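Side-chain contacts in GMP reductase (Trypanosoma brucei brucei, PDB 6JIG), which probably catalyses the NADPH-dependent reductive deamination of GMP to IMP and carries a pair of CBS domains that bind guanine nucleotides: residues H148-A153 with E160-P165; V194-Q199 with Y205-S210. The protein carries 1 engineered substitution. All blocks are in the same frame, centred on the assembly; numbering follows the deposited sequence.

Interaction 1: H148-A153 with E160-P165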
# COMPACT_ATOMS: atom_id res chain seq x y z
N HIS A 148 -21.00 50.09 -19.19
CA HIS A 148 -20.90 50.26 -20.64
C HIS A 148 -20.46 51.67 -21.01
O HIS A 148 -19.62 51.85 -21.90
CB HIS A 148 -22.24 49.92 -21.28
CG HIS A 148 -22.31 50.21 -22.75
ND1 HIS A 148 -22.79 51.41 -23.25
CD2 HIS A 148 -21.99 49.46 -23.83
CE1 HIS A 148 -22.74 51.38 -24.57
NE2 HIS A 148 -22.27 50.21 -24.95
N ASP A 149 -20.98 52.69 -20.31
CA ASP A 149 -20.63 54.07 -20.61
C ASP A 149 -19.18 54.41 -20.29
O ASP A 149 -18.67 55.43 -20.77
CB ASP A 149 -21.52 55.04 -19.83
CG ASP A 149 -22.98 54.79 -20.03
OD1 ASP A 149 -23.37 54.35 -21.14
OD2 ASP A 149 -23.75 55.03 -19.08
N LEU A 150 -18.52 53.61 -19.46
CA LEU A 150 -17.13 53.87 -19.08
C LEU A 150 -16.12 53.12 -19.94
O LEU A 150 -14.92 53.29 -19.73
CB LEU A 150 -16.90 53.47 -17.62
CG LEU A 150 -17.72 54.15 -16.53
CD1 LEU A 150 -17.31 53.60 -15.17
CD2 LEU A 150 -17.54 55.66 -16.58
N LYS A 151 -16.58 52.30 -20.89
CA LYS A 151 -15.68 51.33 -21.51
C LYS A 151 -14.60 51.99 -22.36
O LYS A 151 -13.55 51.39 -22.57
CB LYS A 151 -16.48 50.30 -22.32
CG LYS A 151 -16.77 49.02 -21.53
CD LYS A 151 -17.69 48.06 -22.26
N LEU A 152 -14.83 53.21 -22.84
CA LEU A 152 -13.84 53.91 -23.66
C LEU A 152 -13.36 55.21 -23.01
O LEU A 152 -12.72 56.02 -23.68
CB LEU A 152 -14.41 54.22 -25.05
CG LEU A 152 -14.90 53.05 -25.91
CD1 LEU A 152 -15.56 53.56 -27.19
CD2 LEU A 152 -13.77 52.08 -26.24
N ALA A 153 -13.64 55.41 -21.73
CA ALA A 153 -13.32 56.67 -21.07
C ALA A 153 -11.90 56.66 -20.53
O ALA A 153 -11.32 55.61 -20.23
CB ALA A 153 -14.30 56.94 -19.92
N GLU A 160 -20.52 63.33 -15.47
CA GLU A 160 -21.59 63.98 -16.22
C GLU A 160 -21.30 64.04 -17.71
O GLU A 160 -22.24 64.13 -18.50
CB GLU A 160 -21.83 65.38 -15.67
CG GLU A 160 -20.66 66.32 -15.83
CD GLU A 160 -21.02 67.73 -15.42
OE1 GLU A 160 -20.31 68.29 -14.55
OE2 GLU A 160 -22.01 68.27 -15.95
N SER A 161 -20.03 63.97 -18.12
CA SER A 161 -19.73 63.94 -19.55
C SER A 161 -20.10 62.60 -20.18
O SER A 161 -20.34 62.53 -21.39
CB SER A 161 -18.25 64.23 -19.79
OG SER A 161 -17.43 63.34 -19.05
N LEU A 162 -20.16 61.54 -19.37
CA LEU A 162 -20.40 60.19 -19.86
C LEU A 162 -21.80 59.67 -19.56
O LEU A 162 -22.20 58.64 -20.13
CB LEU A 162 -19.38 59.22 -19.26
CG LEU A 162 -17.90 59.54 -19.46
CD1 LEU A 162 -17.06 58.81 -18.44
CD2 LEU A 162 -17.48 59.16 -20.87
N MET A 163 -22.55 60.36 -18.71
CA MET A 163 -23.82 59.85 -18.20
C MET A 163 -24.94 60.04 -19.22
O MET A 163 -24.86 60.86 -20.13
CB MET A 163 -24.20 60.55 -16.90
CG MET A 163 -25.00 61.84 -17.09
SD MET A 163 -25.10 62.80 -15.57
CE MET A 163 -26.10 64.21 -16.06
N THR A 164 -25.99 59.24 -19.05
CA THR A 164 -27.27 59.54 -19.68
C THR A 164 -28.02 60.52 -18.79
O THR A 164 -28.22 60.23 -17.61
CB THR A 164 -28.10 58.28 -19.88
OG1 THR A 164 -27.38 57.33 -20.67
CG2 THR A 164 -29.41 58.62 -20.59
N PRO A 165 -28.43 61.68 -19.30
CA PRO A 165 -29.13 62.65 -18.45
C PRO A 165 -30.54 62.19 -18.13
O PRO A 165 -31.14 61.38 -18.84
CB PRO A 165 -29.14 63.92 -19.31
CG PRO A 165 -29.15 63.40 -20.71
CD PRO A 165 -28.28 62.17 -20.68
O HOH W 1 -26.20 55.49 -19.14

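Interaction 2: V194-Q199 with Y205-S210. With 5GP (guanosine-5'-monophosphate), chain C.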
# COMPACT_ATOMS: atom_id res chain seq x y z
N VAL A 194 -35.14 51.66 -14.24
CA VAL A 194 -36.21 52.60 -13.94
C VAL A 194 -36.04 53.06 -12.49
O VAL A 194 -36.43 52.35 -11.56
CB VAL A 194 -37.60 51.98 -14.17
CG1 VAL A 194 -38.70 52.96 -13.75
CG2 VAL A 194 -37.78 51.58 -15.63
N PRO A 195 -35.44 54.22 -12.27
CA PRO A 195 -35.44 54.79 -10.93
C PRO A 195 -36.84 55.24 -10.54
O PRO A 195 -37.66 55.63 -11.38
CB PRO A 195 -34.49 55.99 -11.05
CG PRO A 195 -34.49 56.31 -12.50
CD PRO A 195 -34.72 55.05 -13.25
N ILE A 196 -37.12 55.16 -9.24
CA ILE A 196 -38.34 55.68 -8.64
C ILE A 196 -37.96 56.93 -7.87
O ILE A 196 -37.10 56.87 -6.97
CB ILE A 196 -39.01 54.65 -7.72
CG1 ILE A 196 -39.12 53.28 -8.41
CG2 ILE A 196 -40.37 55.18 -7.22
CD1 ILE A 196 -39.90 53.29 -9.69
N VAL A 197 -38.57 58.06 -8.20
CA VAL A 197 -38.24 59.31 -7.54
C VAL A 197 -39.47 59.84 -6.81
O VAL A 197 -40.60 59.43 -7.05
CB VAL A 197 -37.71 60.38 -8.51
CG1 VAL A 197 -36.39 59.95 -9.11
CG2 VAL A 197 -38.73 60.66 -9.59
N GLY A 198 -39.22 60.79 -5.91
CA GLY A 198 -40.27 61.43 -5.14
C GLY A 198 -40.88 62.61 -5.88
O GLY A 198 -40.64 62.84 -7.06
N GLN A 199 -41.69 63.37 -5.14
CA GLN A 199 -42.39 64.49 -5.75
C GLN A 199 -41.44 65.62 -6.13
O GLN A 199 -41.73 66.39 -7.04
CB GLN A 199 -43.49 65.00 -4.81
CG GLN A 199 -43.36 64.50 -3.37
N TYR A 205 -35.98 54.73 -5.11
CA TYR A 205 -35.62 53.34 -5.38
C TYR A 205 -35.05 53.23 -6.79
O TYR A 205 -35.09 54.19 -7.58
CB TYR A 205 -36.83 52.39 -5.27
CG TYR A 205 -37.58 52.47 -3.96
CD1 TYR A 205 -37.11 51.81 -2.83
CD2 TYR A 205 -38.76 53.20 -3.86
CE1 TYR A 205 -37.81 51.90 -1.62
CE2 TYR A 205 -39.45 53.28 -2.68
CZ TYR A 205 -38.97 52.63 -1.56
OH TYR A 205 -39.68 52.73 -0.37
N LEU A 206 -34.56 52.04 -7.11
CA LEU A 206 -34.19 51.68 -8.47
C LEU A 206 -34.74 50.30 -8.77
O LEU A 206 -34.67 49.40 -7.93
CB LEU A 206 -32.66 51.70 -8.64
CG LEU A 206 -32.16 51.13 -9.97
CD1 LEU A 206 -32.56 52.09 -11.11
CD2 LEU A 206 -30.64 50.91 -9.91
N VAL A 207 -35.30 50.14 -9.97
CA VAL A 207 -35.68 48.83 -10.49
C VAL A 207 -34.83 48.55 -11.73
O VAL A 207 -34.75 49.39 -12.63
CB VAL A 207 -37.18 48.74 -10.82
CG1 VAL A 207 -37.57 47.30 -11.10
CG2 VAL A 207 -38.01 49.33 -9.68
N THR A 208 -34.20 47.37 -11.76
CA THR A 208 -33.33 47.00 -12.86
C THR A 208 -33.91 45.84 -13.66
O THR A 208 -34.64 44.99 -13.13
CB THR A 208 -31.93 46.59 -12.37
OG1 THR A 208 -32.02 45.32 -11.72
CG2 THR A 208 -31.40 47.60 -11.39
N LEU A 209 -33.57 45.82 -14.95
CA LEU A 209 -34.01 44.75 -15.83
C LEU A 209 -33.55 43.39 -15.32
O LEU A 209 -34.29 42.41 -15.42
CB LEU A 209 -33.50 45.01 -17.24
CG LEU A 209 -33.64 43.92 -18.29
CD1 LEU A 209 -35.11 43.60 -18.53
CD2 LEU A 209 -32.97 44.36 -19.58
N SER A 210 -32.32 43.33 -14.78
CA SER A 210 -31.81 42.06 -14.26
C SER A 210 -32.75 41.46 -13.23
O SER A 210 -33.02 40.26 -13.24
CB SER A 210 -30.41 42.25 -13.65
OG SER A 210 -29.48 42.67 -14.62
P 5GP C . -26.50 44.68 -13.09
O1P 5GP C . -27.38 44.48 -14.31
O2P 5GP C . -26.66 46.03 -12.42
O3P 5GP C . -25.12 44.06 -13.14
O5' 5GP C . -27.21 43.83 -11.96
C5' 5GP C . -27.72 44.52 -10.84
C4' 5GP C . -27.94 43.60 -9.69
O4' 5GP C . -27.32 44.21 -8.52
C3' 5GP C . -29.42 43.43 -9.36
O3' 5GP C . -29.70 42.12 -8.88
C2' 5GP C . -29.64 44.48 -8.28
O2' 5GP C . -30.75 44.28 -7.44
C1' 5GP C . -28.31 44.42 -7.53
N9 5GP C . -28.02 45.66 -6.81
C8 5GP C . -28.00 45.77 -5.47
N7 5GP C . -27.78 47.05 -5.13
C5 5GP C . -27.69 47.77 -6.27
C6 5GP C . -27.47 49.12 -6.52
O6 5GP C . -27.32 49.91 -5.57
N1 5GP C . -27.42 49.55 -7.79
C2 5GP C . -27.58 48.70 -8.82
N2 5GP C . -27.52 49.20 -10.08
N3 5GP C . -27.79 47.37 -8.61
C4 5GP C . -27.85 46.89 -7.34

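Interaction 1: H148-A153 with E160-P165
Leu162 meets Asp149, Leu150 and Ala153 in a small, partly buried apolar contact inside the tandem CBS module, well away from the TIM barrel that carries the catalytic site. It closes the linker after strand 141-146: the chain leaves that strand, makes a type I beta turn from Leu150 to Ala153, and returns through the short helix 159-162 to strand 164-165, which pairs antiparallel beside the strand it left. Leu162 thus packs against the turn between strand 141-146 and helix 159-162. Its CG is anti to the carbonyl carbon (chi1 -56°), which turns the CD1 and CD2 methyls toward the 149-153 turn. CD1 makes the closest apolar touches, lying 3.6 Å from Ala153 CB and 3.7 Å from Leu150 CD2, while the other branch, CD2, rests 3.9 Å from the backbone O of Asp149. Leu150 and Leu162 cross at about a right angle, so that they meet through single methyl groups rather than along their lengths. Beyond this touch Leu150 is buried against helix 111-118, among Ala111, Ala114, Trp115 and Leu118, and Leu162 also packs on Ile145; the loop is thereby tied to both helix and sheet.

No direct hydrogen bond joins the two segments, and the polar link is made through water. Asp149 directs its CB toward the backbone of Leu162, with 3.7 Å between Asp149 CB and Leu162 O. Its OD2 accepts two bonds, from the backbone N-H of Thr146 and from the bridging water. That water lies a short 2.5 Å from Asp149 OD2 and in turn accepts the hydroxyl proton of Thr164, its oxygen 2.7 Å from Thr164 OG1.

Interaction 2: V194-Q199 with Y205-S210
With CG beside the backbone N and anti to the carbonyl carbon (chi1 -54°), Tyr205 presents its ring edge to Ile196 CB, close to the ring plane; Ile196 CG1, in the same kind of position (chi1 -48°), packs 4.0 Å from Tyr205 CB. The two side chains share one face of an antiparallel beta hairpin, strands 193-197 and 203-208, in the second CBS motif. Val194 and Val207 form the other hydrogen-bonded pair on that face, covered by Val182 of helix 179-189.

Each pair is closed by two backbone hydrogen bonds. Val194 N lies 2.8 Å from Val207 O, and Ile196 N is equally 2.8 Å from Tyr205 O. Between them Pro195 and Leu206 make the non-hydrogen-bonded pair and turn to the opposite face, where Leu206 CD1 lies 3.8 Å from Pro195 N.

On this face Leu206 also reaches the nucleotide. It divides its branches: CD1 lies against the proline while CD2 touches the guanine amino group, 3.6 Å from N2 of GMP. Thr208, at the N-cap of helix 209-216, bonds through OG1 to the backbone N of Asp211, whose OD2 also holds the ligand. At the first turn of that helix Ser210 OG donates to the phosphate, 2.8 Å from O1P of GMP.

In the fold
Both interactions belong to the CBS pair and follow one another along the chain, yet they do not touch: their centres lie 19 Å apart and their nearest atoms about 9 Å. Interaction 2 borders the GMP bound between the CBS motifs directly, whereas interaction 1 is farther off, the side chain of Asp149 about 11 Å from a bound GMP. Cys129, which binds this nucleotide, is near both: its side chain is about 7 Å from that of Asp149 and about 4 Å from that of Leu206. The two regions also meet across subunits, where Leu209 packs on His148 of the second subunit, joining the start of helix 209-216 to the loop after strand 141-146 of that subunit.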